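Local coordinates for protein constitutive androstane receptor (Mus musculus, PDB 1XNX) that acts as a nuclear receptor, pairing with RXR to bind response elements and activate transcription of genes including those of xenobiotic-metabolising enzymes, at residues Gly141-Phe146 / Tyr234-Leu238; His68-Ile72 / Pro129-Lys133; Arg59-Leu65 / Glu135-Ala140; Asn156-Leu162 / Leu220-Leu224. One frame throughout, in Å; residues are numbered along the deposited sequence.

Contact 1. Residues Gly141-Phe146 / Tyr234-Leu238; sequences GFQYEF and YSYEL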
loop_
_atom_site.group_PDB
_atom_site.type_symbol
_atom_site.label_atom_id
_atom_site.label_comp_id
_atom_site.label_asym_id
_atom_site.label_seq_id
_atom_site.Cartn_x
_atom_site.Cartn_y
_atom_site.Cartn_z
ATOM N N GLY A 141 -8.396 -22.490 -12.675
ATOM C CA GLY A 141 -7.664 -23.197 -13.704
ATOM C C GLY A 141 -6.557 -22.429 -14.405
ATOM O O GLY A 141 -5.980 -22.920 -15.384
ATOM N N PHE A 142 -6.251 -21.226 -13.937
ATOM C CA PHE A 142 -5.170 -20.477 -14.555
ATOM C C PHE A 142 -3.836 -21.110 -14.125
ATOM O O PHE A 142 -3.688 -21.607 -13.004
ATOM C CB PHE A 142 -5.247 -19.002 -14.159
ATOM C CG PHE A 142 -6.352 -18.246 -14.862
ATOM C CD1 PHE A 142 -7.603 -18.085 -14.260
ATOM C CD2 PHE A 142 -6.151 -17.724 -16.142
ATOM C CE1 PHE A 142 -8.643 -17.412 -14.920
ATOM C CE2 PHE A 142 -7.176 -17.052 -16.811
ATOM C CZ PHE A 142 -8.431 -16.895 -16.195
ATOM N N GLN A 143 -2.875 -21.115 -15.037
ATOM C CA GLN A 143 -1.570 -21.705 -14.780
ATOM C C GLN A 143 -0.779 -20.939 -13.716
ATOM O O GLN A 143 -0.709 -19.706 -13.731
ATOM C CB GLN A 143 -0.788 -21.771 -16.089
ATOM C CG GLN A 143 0.524 -22.514 -15.992
ATOM C CD GLN A 143 1.111 -22.795 -17.361
ATOM O OE1 GLN A 143 2.228 -23.284 -17.475
ATOM N NE2 GLN A 143 0.351 -22.495 -18.408
ATOM N N TYR A 144 -0.177 -21.678 -12.794
ATOM C CA TYR A 144 0.585 -21.062 -11.719
ATOM C C TYR A 144 1.664 -20.100 -12.212
ATOM O O TYR A 144 1.705 -18.948 -11.786
ATOM C CB TYR A 144 1.228 -22.136 -10.842
ATOM C CG TYR A 144 1.508 -21.653 -9.442
ATOM C CD1 TYR A 144 0.486 -21.561 -8.500
ATOM C CD2 TYR A 144 2.793 -21.251 -9.067
ATOM C CE1 TYR A 144 0.736 -21.079 -7.215
ATOM C CE2 TYR A 144 3.055 -20.766 -7.786
ATOM C CZ TYR A 144 2.025 -20.683 -6.866
ATOM O OH TYR A 144 2.293 -20.214 -5.602
ATOM N N GLU A 145 2.537 -20.581 -13.097
ATOM C CA GLU A 145 3.631 -19.771 -13.651
ATOM C C GLU A 145 3.094 -18.470 -14.204
ATOM O O GLU A 145 3.680 -17.410 -14.007
ATOM C CB GLU A 145 4.353 -20.520 -14.771
ATOM C CG GLU A 145 5.138 -21.755 -14.334
ATOM C CD GLU A 145 4.250 -22.885 -13.852
ATOM O OE1 GLU A 145 3.175 -23.121 -14.460
ATOM O OE2 GLU A 145 4.640 -23.549 -12.869
ATOM N N PHE A 146 1.980 -18.570 -14.919
ATOM C CA PHE A 146 1.308 -17.403 -15.482
ATOM C C PHE A 146 0.996 -16.459 -14.312
ATOM O O PHE A 146 1.491 -15.333 -14.257
ATOM C CB PHE A 146 0.022 -17.852 -16.165
ATOM C CG PHE A 146 -0.792 -16.730 -16.717
ATOM C CD1 PHE A 146 -0.210 -15.773 -17.541
ATOM C CD2 PHE A 146 -2.158 -16.643 -16.443
ATOM C CE1 PHE A 146 -0.973 -14.747 -18.086
ATOM C CE2 PHE A 146 -2.930 -15.618 -16.985
ATOM C CZ PHE A 146 -2.334 -14.669 -17.809
ATOM N N TYR A 234 2.017 -16.894 -22.280
ATOM C CA TYR A 234 0.813 -17.599 -21.854
ATOM C C TYR A 234 -0.448 -17.060 -22.506
ATOM O O TYR A 234 -1.493 -16.934 -21.864
ATOM C CB TYR A 234 0.675 -17.521 -20.336
ATOM C CG TYR A 234 1.937 -17.849 -19.587
ATOM C CD1 TYR A 234 2.924 -16.886 -19.394
ATOM C CD2 TYR A 234 2.132 -19.116 -19.035
ATOM C CE1 TYR A 234 4.075 -17.171 -18.661
ATOM C CE2 TYR A 234 3.277 -19.414 -18.303
ATOM C CZ TYR A 234 4.243 -18.434 -18.119
ATOM O OH TYR A 234 5.370 -18.720 -17.386
ATOM N N SER A 235 -0.348 -16.754 -23.791
ATOM C CA SER A 235 -1.479 -16.205 -24.533
ATOM C C SER A 235 -2.677 -17.151 -24.569
ATOM O O SER A 235 -3.823 -16.707 -24.621
ATOM C CB SER A 235 -1.050 -15.865 -25.962
ATOM O OG SER A 235 -1.996 -15.013 -26.589
ATOM N N TYR A 236 -2.408 -18.452 -24.532
ATOM C CA TYR A 236 -3.470 -19.450 -24.579
ATOM C C TYR A 236 -4.397 -19.372 -23.368
ATOM O O TYR A 236 -5.582 -19.714 -23.451
ATOM C CB TYR A 236 -2.857 -20.846 -24.712
ATOM C CG TYR A 236 -1.737 -21.126 -23.740
ATOM C CD1 TYR A 236 -2.004 -21.490 -22.418
ATOM C CD2 TYR A 236 -0.401 -21.041 -24.143
ATOM C CE1 TYR A 236 -0.970 -21.766 -21.524
ATOM C CE2 TYR A 236 0.638 -21.313 -23.256
ATOM C CZ TYR A 236 0.344 -21.677 -21.952
ATOM O OH TYR A 236 1.359 -21.962 -21.073
ATOM N N GLU A 237 -3.851 -18.902 -22.252
ATOM C CA GLU A 237 -4.613 -18.758 -21.025
ATOM C C GLU A 237 -5.760 -17.771 -21.254
ATOM O O GLU A 237 -6.887 -17.983 -20.804
ATOM C CB GLU A 237 -3.703 -18.241 -19.917
ATOM C CG GLU A 237 -3.901 -18.919 -18.569
ATOM C CD GLU A 237 -3.457 -20.367 -18.583
ATOM O OE1 GLU A 237 -3.633 -21.058 -17.561
ATOM O OE2 GLU A 237 -2.925 -20.811 -19.622
ATOM N N LEU A 238 -5.474 -16.688 -21.963
ATOM C CA LEU A 238 -6.493 -15.687 -22.231
ATOM C C LEU A 238 -7.417 -16.090 -23.380
ATOM O O LEU A 238 -8.637 -15.904 -23.307
ATOM C CB LEU A 238 -5.825 -14.338 -22.513
ATOM C CG LEU A 238 -5.038 -13.805 -21.306
ATOM C CD1 LEU A 238 -4.278 -12.540 -21.682
ATOM C CD2 LEU A 238 -5.999 -13.538 -20.149
#
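Tyr234 packs on Phe146 where helix 216-233 gives way to the short helix 235-241 of the nuclear receptor ligand-binding domain and meets the entry into helix 144-158. Both Phe142 and Tyr234 matter for recognition of TCPOBOP. The two rings sit obliquely, planes at 42°, with Phe146 CB over the Tyr234 ring face, 4.1 Å from its centroid, and Phe146 CD1 against Tyr234 CB. Trading Tyr234 for an alanine would probably leave Phe146 CB without the aromatic face, and Glu145 CB without the hydroxyl, on which they pack. Tyr236 brings its hydroxyl end beside the amide end of Gln143. Glu237 meets three residues: its CB lies over a face of Phe146, CG comes to the edge of the Phe142 ring, and the chain bends at chi2 (68°) to send the carboxylate toward the helix start. There, at the N-cap residue, Gln143 N donates to Glu237 OE1 (2.6 Å), coming from above the carboxylate plane. Last comes Leu238, whose CD2 makes a looser touch on Phe146 CZ at 4.5 Å.

Contact 2. Residues His68-Ile72 / Pro129-Lys133; sequences HFADI and PLCYK. With ATE (16,17-androstene-3-ol), chain C.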
loop_
_atom_site.group_PDB
_atom_site.type_symbol
_atom_site.label_atom_id
_atom_site.label_comp_id
_atom_site.label_asym_id
_atom_site.label_seq_id
_atom_site.Cartn_x
_atom_site.Cartn_y
_atom_site.Cartn_z
ATOM N N HIS A 68 -17.274 -15.718 -13.680
ATOM C CA HIS A 68 -17.205 -14.384 -13.098
ATOM C C HIS A 68 -15.994 -13.686 -13.713
ATOM O O HIS A 68 -16.078 -12.536 -14.160
ATOM C CB HIS A 68 -17.031 -14.463 -11.583
ATOM C CG HIS A 68 -16.755 -13.138 -10.942
ATOM N ND1 HIS A 68 -17.693 -12.130 -10.879
ATOM C CD2 HIS A 68 -15.641 -12.656 -10.340
ATOM C CE1 HIS A 68 -17.171 -11.085 -10.264
ATOM N NE2 HIS A 68 -15.928 -11.379 -9.927
ATOM N N PHE A 69 -14.867 -14.397 -13.720
ATOM C CA PHE A 69 -13.638 -13.879 -14.292
ATOM C C PHE A 69 -13.910 -13.609 -15.765
ATOM O O PHE A 69 -13.367 -12.675 -16.353
ATOM C CB PHE A 69 -12.504 -14.901 -14.139
ATOM C CG PHE A 69 -11.952 -14.989 -12.749
ATOM C CD1 PHE A 69 -11.811 -13.838 -11.970
ATOM C CD2 PHE A 69 -11.538 -16.213 -12.228
ATOM C CE1 PHE A 69 -11.265 -13.899 -10.695
ATOM C CE2 PHE A 69 -10.985 -16.294 -10.948
ATOM C CZ PHE A 69 -10.848 -15.135 -10.178
ATOM N N ALA A 70 -14.745 -14.443 -16.363
ATOM C CA ALA A 70 -15.109 -14.256 -17.750
ATOM C C ALA A 70 -15.861 -12.920 -17.817
ATOM O O ALA A 70 -15.566 -12.062 -18.648
ATOM C CB ALA A 70 -15.999 -15.401 -18.203
ATOM N N ASP A 71 -16.825 -12.735 -16.921
ATOM C CA ASP A 71 -17.599 -11.506 -16.899
ATOM C C ASP A 71 -16.762 -10.243 -16.756
ATOM O O ASP A 71 -16.838 -9.347 -17.596
ATOM C CB ASP A 71 -18.620 -11.514 -15.754
ATOM C CG ASP A 71 -19.825 -12.379 -16.040
ATOM O OD1 ASP A 71 -20.202 -12.526 -17.217
ATOM O OD2 ASP A 71 -20.414 -12.898 -15.069
ATOM N N ILE A 72 -15.971 -10.163 -15.688
ATOM C CA ILE A 72 -15.184 -8.960 -15.443
ATOM C C ILE A 72 -14.149 -8.692 -16.512
ATOM O O ILE A 72 -13.778 -7.543 -16.735
ATOM C CB ILE A 72 -14.491 -8.979 -14.044
ATOM C CG1 ILE A 72 -13.374 -10.023 -13.999
ATOM C CG2 ILE A 72 -15.531 -9.258 -12.955
ATOM C CD1 ILE A 72 -12.492 -9.890 -12.778
ATOM N N PRO A 129 -16.476 -4.002 -3.023
ATOM C CA PRO A 129 -16.556 -4.822 -1.808
ATOM C C PRO A 129 -15.899 -6.189 -2.035
ATOM O O PRO A 129 -16.026 -7.093 -1.222
ATOM C CB PRO A 129 -18.054 -4.956 -1.600
ATOM C CG PRO A 129 -18.550 -5.069 -3.024
ATOM C CD PRO A 129 -17.781 -3.962 -3.713
ATOM N N LEU A 130 -15.198 -6.328 -3.150
ATOM C CA LEU A 130 -14.552 -7.586 -3.503
ATOM C C LEU A 130 -13.060 -7.619 -3.211
ATOM O O LEU A 130 -12.386 -6.599 -3.252
ATOM C CB LEU A 130 -14.802 -7.879 -4.990
ATOM C CG LEU A 130 -15.953 -8.828 -5.347
ATOM C CD1 LEU A 130 -17.063 -8.736 -4.317
ATOM C CD2 LEU A 130 -16.456 -8.505 -6.740
ATOM N N CYS A 131 -12.540 -8.797 -2.903
ATOM C CA CYS A 131 -11.115 -8.919 -2.629
ATOM C C CYS A 131 -10.531 -10.112 -3.395
ATOM O O CYS A 131 -10.753 -11.267 -3.031
ATOM C CB CYS A 131 -10.872 -9.088 -1.128
ATOM S SG CYS A 131 -9.133 -9.328 -0.725
ATOM N N TYR A 132 -9.782 -9.830 -4.455
ATOM C CA TYR A 132 -9.204 -10.896 -5.246
ATOM C C TYR A 132 -7.846 -11.364 -4.744
ATOM O O TYR A 132 -6.992 -10.562 -4.375
ATOM C CB TYR A 132 -9.098 -10.473 -6.716
ATOM C CG TYR A 132 -10.436 -10.205 -7.374
ATOM C CD1 TYR A 132 -10.845 -8.897 -7.661
ATOM C CD2 TYR A 132 -11.293 -11.257 -7.716
ATOM C CE1 TYR A 132 -12.069 -8.643 -8.269
ATOM C CE2 TYR A 132 -12.529 -11.013 -8.332
ATOM C CZ TYR A 132 -12.904 -9.700 -8.604
ATOM O OH TYR A 132 -14.099 -9.440 -9.228
ATOM N N LYS A 133 -7.665 -12.679 -4.734
ATOM C CA LYS A 133 -6.426 -13.296 -4.298
ATOM C C LYS A 133 -5.941 -14.170 -5.440
ATOM O O LYS A 133 -6.755 -14.720 -6.194
ATOM C CB LYS A 133 -6.677 -14.156 -3.063
ATOM C CG LYS A 133 -7.313 -13.402 -1.913
ATOM C CD LYS A 133 -7.711 -14.348 -0.804
ATOM C CE LYS A 133 -8.163 -13.584 0.407
ATOM N NZ LYS A 133 -7.129 -12.586 0.786
HETATM O O1 ATE C . -8.042 -10.690 -17.207
HETATM C C3 ATE C . -8.624 -11.922 -16.784
HETATM C C2 ATE C . -9.662 -11.548 -15.702
HETATM C C1 ATE C . -9.016 -11.191 -14.356
HETATM C C4 ATE C . -7.393 -12.772 -16.397
HETATM C C5 ATE C . -6.803 -12.298 -15.045
HETATM C C6 ATE C . -5.603 -13.195 -14.686
HETATM C C10 ATE C . -7.853 -12.115 -13.874
HETATM C C19 ATE C . -8.528 -13.501 -13.557
HETATM C C9 ATE C . -7.198 -11.649 -12.519
HETATM C C11 ATE C . -8.172 -11.445 -11.331
HETATM C C8 ATE C . -5.984 -12.615 -12.188
HETATM C C7 ATE C . -4.969 -12.813 -13.344
HETATM C C14 ATE C . -5.316 -12.190 -10.848
HETATM C C15 ATE C . -4.099 -12.905 -10.264
HETATM C C13 ATE C . -6.295 -11.969 -9.648
HETATM C C12 ATE C . -7.484 -11.050 -10.007
HETATM C C18 ATE C . -6.894 -13.302 -9.080
HETATM C C17 ATE C . -5.203 -11.602 -8.659
HETATM C C16 ATE C . -3.987 -12.092 -8.989
#
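His68 and Phe69, on the helix segment 68-72, meet Tyr132 of strand 130-132 although the axes of the two segments pass 13.4 Å apart at 105°, so that long side chains span the distance. This is part of the wall of the ligand pocket in the nuclear receptor ligand-binding domain, where helix 62-85 faces the small antiparallel sheet. The buried bridge is a hydrogen bond of 2.8 Å between His68 NE2 and Tyr132 OH, fairly straight at 158°, with the two rings rim to rim and neither over the face of the other. His68 CG stands anti to the backbone N (chi1 172°), which swings the imidazole out toward the strand; its ND1 is bonded to Phe43 O. Phe69 and Tyr132 slide past one another, Phe69 CE1 meeting Tyr132 CE2 at 3.9 Å, while Ile72 CD1 rests by the Tyr132 hydroxyl. A phenylalanine in place of Tyr132 would probably leave His68 NE2 without this buried partner. The steroid 16,17-androstene-3-ol rests against both aromatics: Tyr132 CB approaches its C12 at 3.7 Å, and its C19 methyl sits over one face of Phe69, 3.7 Å from Phe69 CD1.

Contact 3. Residues Arg59-Leu65 / Glu135-Ala140; sequences RGPVLPL and EDAVHA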
loop_
_atom_site.group_PDB
_atom_site.type_symbol
_atom_site.label_atom_id
_atom_site.label_comp_id
_atom_site.label_asym_id
_atom_site.label_seq_id
_atom_site.Cartn_x
_atom_site.Cartn_y
_atom_site.Cartn_z
ATOM N N ARG A 59 -13.834 -23.142 -1.504
ATOM C CA ARG A 59 -14.421 -22.452 -2.655
ATOM C C ARG A 59 -15.441 -23.261 -3.447
ATOM O O ARG A 59 -16.176 -22.712 -4.268
ATOM C CB ARG A 59 -13.328 -21.996 -3.618
ATOM C CG ARG A 59 -12.340 -21.015 -3.045
ATOM C CD ARG A 59 -11.476 -20.464 -4.155
ATOM N NE ARG A 59 -10.421 -19.593 -3.649
ATOM C CZ ARG A 59 -9.337 -20.028 -3.023
ATOM N NH1 ARG A 59 -9.161 -21.325 -2.828
ATOM N NH2 ARG A 59 -8.433 -19.164 -2.594
ATOM N N GLY A 60 -15.479 -24.566 -3.233
ATOM C CA GLY A 60 -16.446 -25.371 -3.956
ATOM C C GLY A 60 -16.392 -25.278 -5.476
ATOM O O GLY A 60 -15.308 -25.226 -6.057
ATOM N N PRO A 61 -17.558 -25.251 -6.148
ATOM C CA PRO A 61 -17.705 -25.175 -7.603
ATOM C C PRO A 61 -16.906 -24.109 -8.338
ATOM O O PRO A 61 -16.836 -22.954 -7.919
ATOM C CB PRO A 61 -19.213 -25.000 -7.787
ATOM C CG PRO A 61 -19.639 -24.334 -6.532
ATOM C CD PRO A 61 -18.876 -25.120 -5.508
ATOM N N VAL A 62 -16.321 -24.513 -9.458
ATOM C CA VAL A 62 -15.522 -23.619 -10.277
ATOM C C VAL A 62 -16.347 -22.761 -11.233
ATOM O O VAL A 62 -16.108 -21.563 -11.355
ATOM C CB VAL A 62 -14.505 -24.411 -11.110
ATOM C CG1 VAL A 62 -13.778 -23.481 -12.048
ATOM C CG2 VAL A 62 -13.524 -25.115 -10.195
ATOM N N LEU A 63 -17.317 -23.375 -11.904
ATOM C CA LEU A 63 -18.149 -22.672 -12.880
ATOM C C LEU A 63 -18.463 -21.229 -12.517
ATOM O O LEU A 63 -18.066 -20.309 -13.235
ATOM C CB LEU A 63 -19.461 -23.420 -13.109
ATOM C CG LEU A 63 -19.949 -23.587 -14.552
ATOM C CD1 LEU A 63 -21.462 -23.662 -14.514
ATOM C CD2 LEU A 63 -19.500 -22.428 -15.440
ATOM N N PRO A 64 -19.196 -21.003 -11.407
ATOM C CA PRO A 64 -19.500 -19.612 -11.051
ATOM C C PRO A 64 -18.249 -18.731 -10.973
ATOM O O PRO A 64 -18.220 -17.656 -11.568
ATOM C CB PRO A 64 -20.252 -19.741 -9.716
ATOM C CG PRO A 64 -19.810 -21.038 -9.173
ATOM C CD PRO A 64 -19.733 -21.927 -10.391
ATOM N N LEU A 65 -17.218 -19.180 -10.264
ATOM C CA LEU A 65 -15.989 -18.394 -10.172
ATOM C C LEU A 65 -15.410 -18.139 -11.574
ATOM O O LEU A 65 -15.039 -17.004 -11.934
ATOM C CB LEU A 65 -14.939 -19.118 -9.337
ATOM C CG LEU A 65 -13.595 -18.397 -9.269
ATOM C CD1 LEU A 65 -13.795 -16.962 -8.782
ATOM C CD2 LEU A 65 -12.656 -19.160 -8.352
ATOM N N GLU A 135 -4.845 -17.046 -5.401
ATOM C CA GLU A 135 -5.371 -18.393 -5.241
ATOM C C GLU A 135 -6.728 -18.564 -5.924
ATOM O O GLU A 135 -7.068 -19.662 -6.354
ATOM C CB GLU A 135 -5.498 -18.749 -3.761
ATOM C CG GLU A 135 -4.195 -18.695 -2.973
ATOM C CD GLU A 135 -3.628 -17.279 -2.843
ATOM O OE1 GLU A 135 -4.406 -16.296 -2.948
ATOM O OE2 GLU A 135 -2.401 -17.152 -2.618
ATOM N N ASP A 136 -7.500 -17.486 -6.035
ATOM C CA ASP A 136 -8.811 -17.573 -6.670
ATOM C C ASP A 136 -8.670 -17.878 -8.153
ATOM O O ASP A 136 -9.487 -18.601 -8.735
ATOM C CB ASP A 136 -9.600 -16.272 -6.490
ATOM C CG ASP A 136 -9.702 -15.844 -5.033
ATOM O OD1 ASP A 136 -9.824 -16.731 -4.151
ATOM O OD2 ASP A 136 -9.670 -14.613 -4.775
ATOM N N ALA A 137 -7.633 -17.320 -8.767
ATOM C CA ALA A 137 -7.383 -17.546 -10.185
ATOM C C ALA A 137 -6.870 -18.977 -10.340
ATOM O O ALA A 137 -7.150 -19.644 -11.345
ATOM C CB ALA A 137 -6.353 -16.535 -10.716
ATOM N N VAL A 138 -6.125 -19.445 -9.338
ATOM C CA VAL A 138 -5.606 -20.811 -9.357
ATOM C C VAL A 138 -6.790 -21.776 -9.430
ATOM O O VAL A 138 -6.832 -22.663 -10.275
ATOM C CB VAL A 138 -4.792 -21.119 -8.089
ATOM C CG1 VAL A 138 -4.328 -22.558 -8.114
ATOM C CG2 VAL A 138 -3.596 -20.161 -7.984
ATOM N N HIS A 139 -7.753 -21.566 -8.541
ATOM C CA HIS A 139 -8.965 -22.371 -8.454
ATOM C C HIS A 139 -9.775 -22.341 -9.752
ATOM O O HIS A 139 -10.585 -23.241 -9.995
ATOM C CB HIS A 139 -9.834 -21.848 -7.308
ATOM C CG HIS A 139 -10.981 -22.742 -6.961
ATOM N ND1 HIS A 139 -10.820 -23.928 -6.277
ATOM C CD2 HIS A 139 -12.307 -22.630 -7.215
ATOM C CE1 HIS A 139 -11.999 -24.505 -6.122
ATOM N NE2 HIS A 139 -12.916 -23.739 -6.683
ATOM N N ALA A 140 -9.574 -21.306 -10.573
ATOM C CA ALA A 140 -10.289 -21.179 -11.851
ATOM C C ALA A 140 -9.543 -21.892 -12.989
ATOM O O ALA A 140 -9.997 -21.887 -14.142
ATOM C CB ALA A 140 -10.477 -19.714 -12.206
#
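In the nuclear receptor ligand-binding domain, the loop leading into helix 62-85 packs here along one side of the short helix 134-139, which also carries Ala137 of the androstenol pocket. Arg59 and His139 form the centre. From Arg59 the chain runs extended between CG and NE, sliding along His139 in the opposite direction: Arg59 CB lies over the imidazole face, 3.7 Å from the ring centroid, and Arg59 CD packs near His139 CG. Beyond, the guanidinium grips one carboxylate oxygen side-on. Arg59 NE donates to Asp136 OD1 at 3.0 Å along the anti lone pair, and Arg59 NH2 reaches the same Asp136 OD1 at 3.2 Å; the two planes are turned 66° apart. Over one guanidinium face lies the backbone of Glu135. With chi1 at -169° the His139 ring swings away from its own N and carries its edge to the loop, where His139 NE2 donates to Gly60 O at 2.9 Å, the acceptor lying almost in the ring plane. Leu65 CD2 also meets the ring edge, 3.7 Å from His139 CD2, and Val62 lays its methyls by the carbonyl of His139. Arg54 also bridges to Asp136 OD1, and Lys133 N bonds to OD2. With two arginines drawn to it, the buried carboxylate of Asp136 is likely to stay ionised, tying the loop to the helix by charge.

Contact 4. Residues Asn156-Leu162 / Leu220-Leu224; sequences NLKGLHL and LMGLL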
loop_
_atom_site.group_PDB
_atom_site.type_symbol
_atom_site.label_atom_id
_atom_site.label_comp_id
_atom_site.label_asym_id
_atom_site.label_seq_id
_atom_site.Cartn_x
_atom_site.Cartn_y
_atom_site.Cartn_z
ATOM N N ASN A 156 5.878 -5.250 -8.738
ATOM C CA ASN A 156 6.900 -4.360 -9.258
ATOM C C ASN A 156 6.341 -2.969 -9.567
ATOM O O ASN A 156 6.932 -1.948 -9.202
ATOM C CB ASN A 156 7.515 -4.965 -10.519
ATOM C CG ASN A 156 8.458 -6.107 -10.218
ATOM O OD1 ASN A 156 8.627 -7.016 -11.034
ATOM N ND2 ASN A 156 9.097 -6.059 -9.054
ATOM N N LEU A 157 5.193 -2.929 -10.234
ATOM C CA LEU A 157 4.585 -1.656 -10.595
ATOM C C LEU A 157 4.010 -0.885 -9.403
ATOM O O LEU A 157 4.039 0.347 -9.389
ATOM C CB LEU A 157 3.495 -1.865 -11.660
ATOM C CG LEU A 157 2.866 -0.596 -12.245
ATOM C CD1 LEU A 157 3.947 0.309 -12.791
ATOM C CD2 LEU A 157 1.893 -0.958 -13.343
ATOM N N LYS A 158 3.496 -1.584 -8.396
ATOM C CA LYS A 158 2.934 -0.861 -7.265
ATOM C C LYS A 158 4.040 -0.225 -6.457
ATOM O O LYS A 158 3.888 0.882 -5.932
ATOM C CB LYS A 158 2.128 -1.780 -6.356
ATOM C CG LYS A 158 1.152 -1.014 -5.486
ATOM C CD LYS A 158 0.109 -0.331 -6.351
ATOM C CE LYS A 158 -0.959 0.348 -5.520
ATOM N NZ LYS A 158 -2.086 0.841 -6.372
ATOM N N GLY A 159 5.154 -0.941 -6.356
ATOM C CA GLY A 159 6.288 -0.444 -5.607
ATOM C C GLY A 159 6.789 0.896 -6.103
ATOM O O GLY A 159 7.543 1.561 -5.396
ATOM N N LEU A 160 6.372 1.308 -7.299
ATOM C CA LEU A 160 6.818 2.584 -7.854
ATOM C C LEU A 160 5.989 3.788 -7.395
ATOM O O LEU A 160 6.283 4.923 -7.743
ATOM C CB LEU A 160 6.840 2.508 -9.385
ATOM C CG LEU A 160 7.790 1.449 -9.959
ATOM C CD1 LEU A 160 7.649 1.385 -11.468
ATOM C CD2 LEU A 160 9.219 1.778 -9.559
ATOM N N HIS A 161 4.948 3.534 -6.615
ATOM C CA HIS A 161 4.103 4.600 -6.096
ATOM C C HIS A 161 3.529 5.556 -7.135
ATOM O O HIS A 161 3.581 6.767 -6.943
ATOM C CB HIS A 161 4.875 5.414 -5.057
ATOM C CG HIS A 161 5.128 4.678 -3.781
ATOM N ND1 HIS A 161 4.321 3.650 -3.343
ATOM C CD2 HIS A 161 6.061 4.859 -2.816
ATOM C CE1 HIS A 161 4.744 3.231 -2.164
ATOM N NE2 HIS A 161 5.798 3.948 -1.821
ATOM N N LEU A 162 2.961 5.024 -8.215
ATOM C CA LEU A 162 2.393 5.863 -9.271
ATOM C C LEU A 162 1.058 6.490 -8.904
ATOM O O LEU A 162 0.478 6.177 -7.877
ATOM C CB LEU A 162 2.191 5.051 -10.555
ATOM C CG LEU A 162 3.388 4.474 -11.318
ATOM C CD1 LEU A 162 2.886 4.007 -12.679
ATOM C CD2 LEU A 162 4.484 5.521 -11.492
ATOM N N LEU A 220 9.503 1.828 -15.958
ATOM C CA LEU A 220 8.143 1.654 -16.440
ATOM C C LEU A 220 8.180 0.973 -17.809
ATOM O O LEU A 220 7.580 -0.096 -17.987
ATOM C CB LEU A 220 7.421 3.000 -16.501
ATOM C CG LEU A 220 7.088 3.555 -15.106
ATOM C CD1 LEU A 220 6.493 4.938 -15.221
ATOM C CD2 LEU A 220 6.127 2.622 -14.402
ATOM N N MET A 221 8.894 1.564 -18.767
ATOM C CA MET A 221 9.013 0.968 -20.106
ATOM C C MET A 221 9.546 -0.458 -19.992
ATOM O O MET A 221 9.262 -1.311 -20.837
ATOM C CB MET A 221 9.952 1.792 -20.991
ATOM C CG MET A 221 9.516 3.230 -21.166
ATOM S SD MET A 221 7.763 3.360 -21.572
ATOM C CE MET A 221 7.815 3.213 -23.325
ATOM N N GLY A 222 10.321 -0.707 -18.946
ATOM C CA GLY A 222 10.856 -2.035 -18.742
ATOM C C GLY A 222 9.720 -2.971 -18.400
ATOM O O GLY A 222 9.630 -4.075 -18.940
ATOM N N LEU A 223 8.842 -2.522 -17.504
ATOM C CA LEU A 223 7.697 -3.326 -17.089
ATOM C C LEU A 223 6.736 -3.520 -18.253
ATOM O O LEU A 223 6.036 -4.518 -18.330
ATOM C CB LEU A 223 6.975 -2.659 -15.918
ATOM C CG LEU A 223 7.728 -2.670 -14.583
ATOM C CD1 LEU A 223 7.166 -1.597 -13.640
ATOM C CD2 LEU A 223 7.627 -4.055 -13.955
ATOM N N LEU A 224 6.703 -2.560 -19.163
ATOM C CA LEU A 224 5.826 -2.673 -20.318
ATOM C C LEU A 224 6.372 -3.814 -21.192
ATOM O O LEU A 224 5.643 -4.456 -21.944
ATOM C CB LEU A 224 5.820 -1.352 -21.098
ATOM C CG LEU A 224 4.581 -1.042 -21.947
ATOM C CD1 LEU A 224 3.372 -0.867 -21.038
ATOM C CD2 LEU A 224 4.820 0.225 -22.756
#
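Leu223 and Leu220 lose the most surface here, one turn apart on helix 216-233 and pressed against the end of helix 144-158 and the turn that follows it. The contact joins these parts of the helical ligand-binding domain away from the steroid, about 13 Å from the Leu157 side chain. Leu223 divides its methyls: Leu223 CD2 takes Asn156 CB at 3.6 Å, while Leu223 CD1 faces Leu160 CD1 tip to tip at 3.7 Å and also reaches Leu157 CD1. Leu220 uses a single methyl, CD2, as a hub for three leucines. Leu157 crosses it at about a right angle, with CD1 3.6 Å away; Leu160 CD1 (3.5 Å) and Leu162 CD1 (3.9 Å) slide past it in the opposite direction. Leu160 falls within the type I turn from Lys158 to His161. Tyr167 of helix 164-175 also touches both Leu157 and Leu162, and His161 meets His161 of the second subunit. No hydrogen bond crosses, so between these two segments the contact rests on aliphatic packing, dependent on shape and the exclusion of water.

In the fold
Contacts 1, 2 and 3 form one continuous patch, whereas contact 4 stands apart, its nearest atoms at least about 11 Å from any of them. Phe69 of contact 2 is the junction: its ring packs on Phe142 of contact 1 and on Asp136, Ala137 and Ala140 of contact 3. Contacts 2 and 3 share helix 62-85, contacts 1 and 4 share helix 144-158 at its two ends. Contact 2 is buried and lines the steroid, with one polar bridge among aromatics. Contacts 1 and 3, only partly buried, add carboxylates to their rings, in one accepting from a backbone N, in the other forming a salt bridge. Contact 4, also partly buried although nearest the chain's centre, is aliphatic throughout.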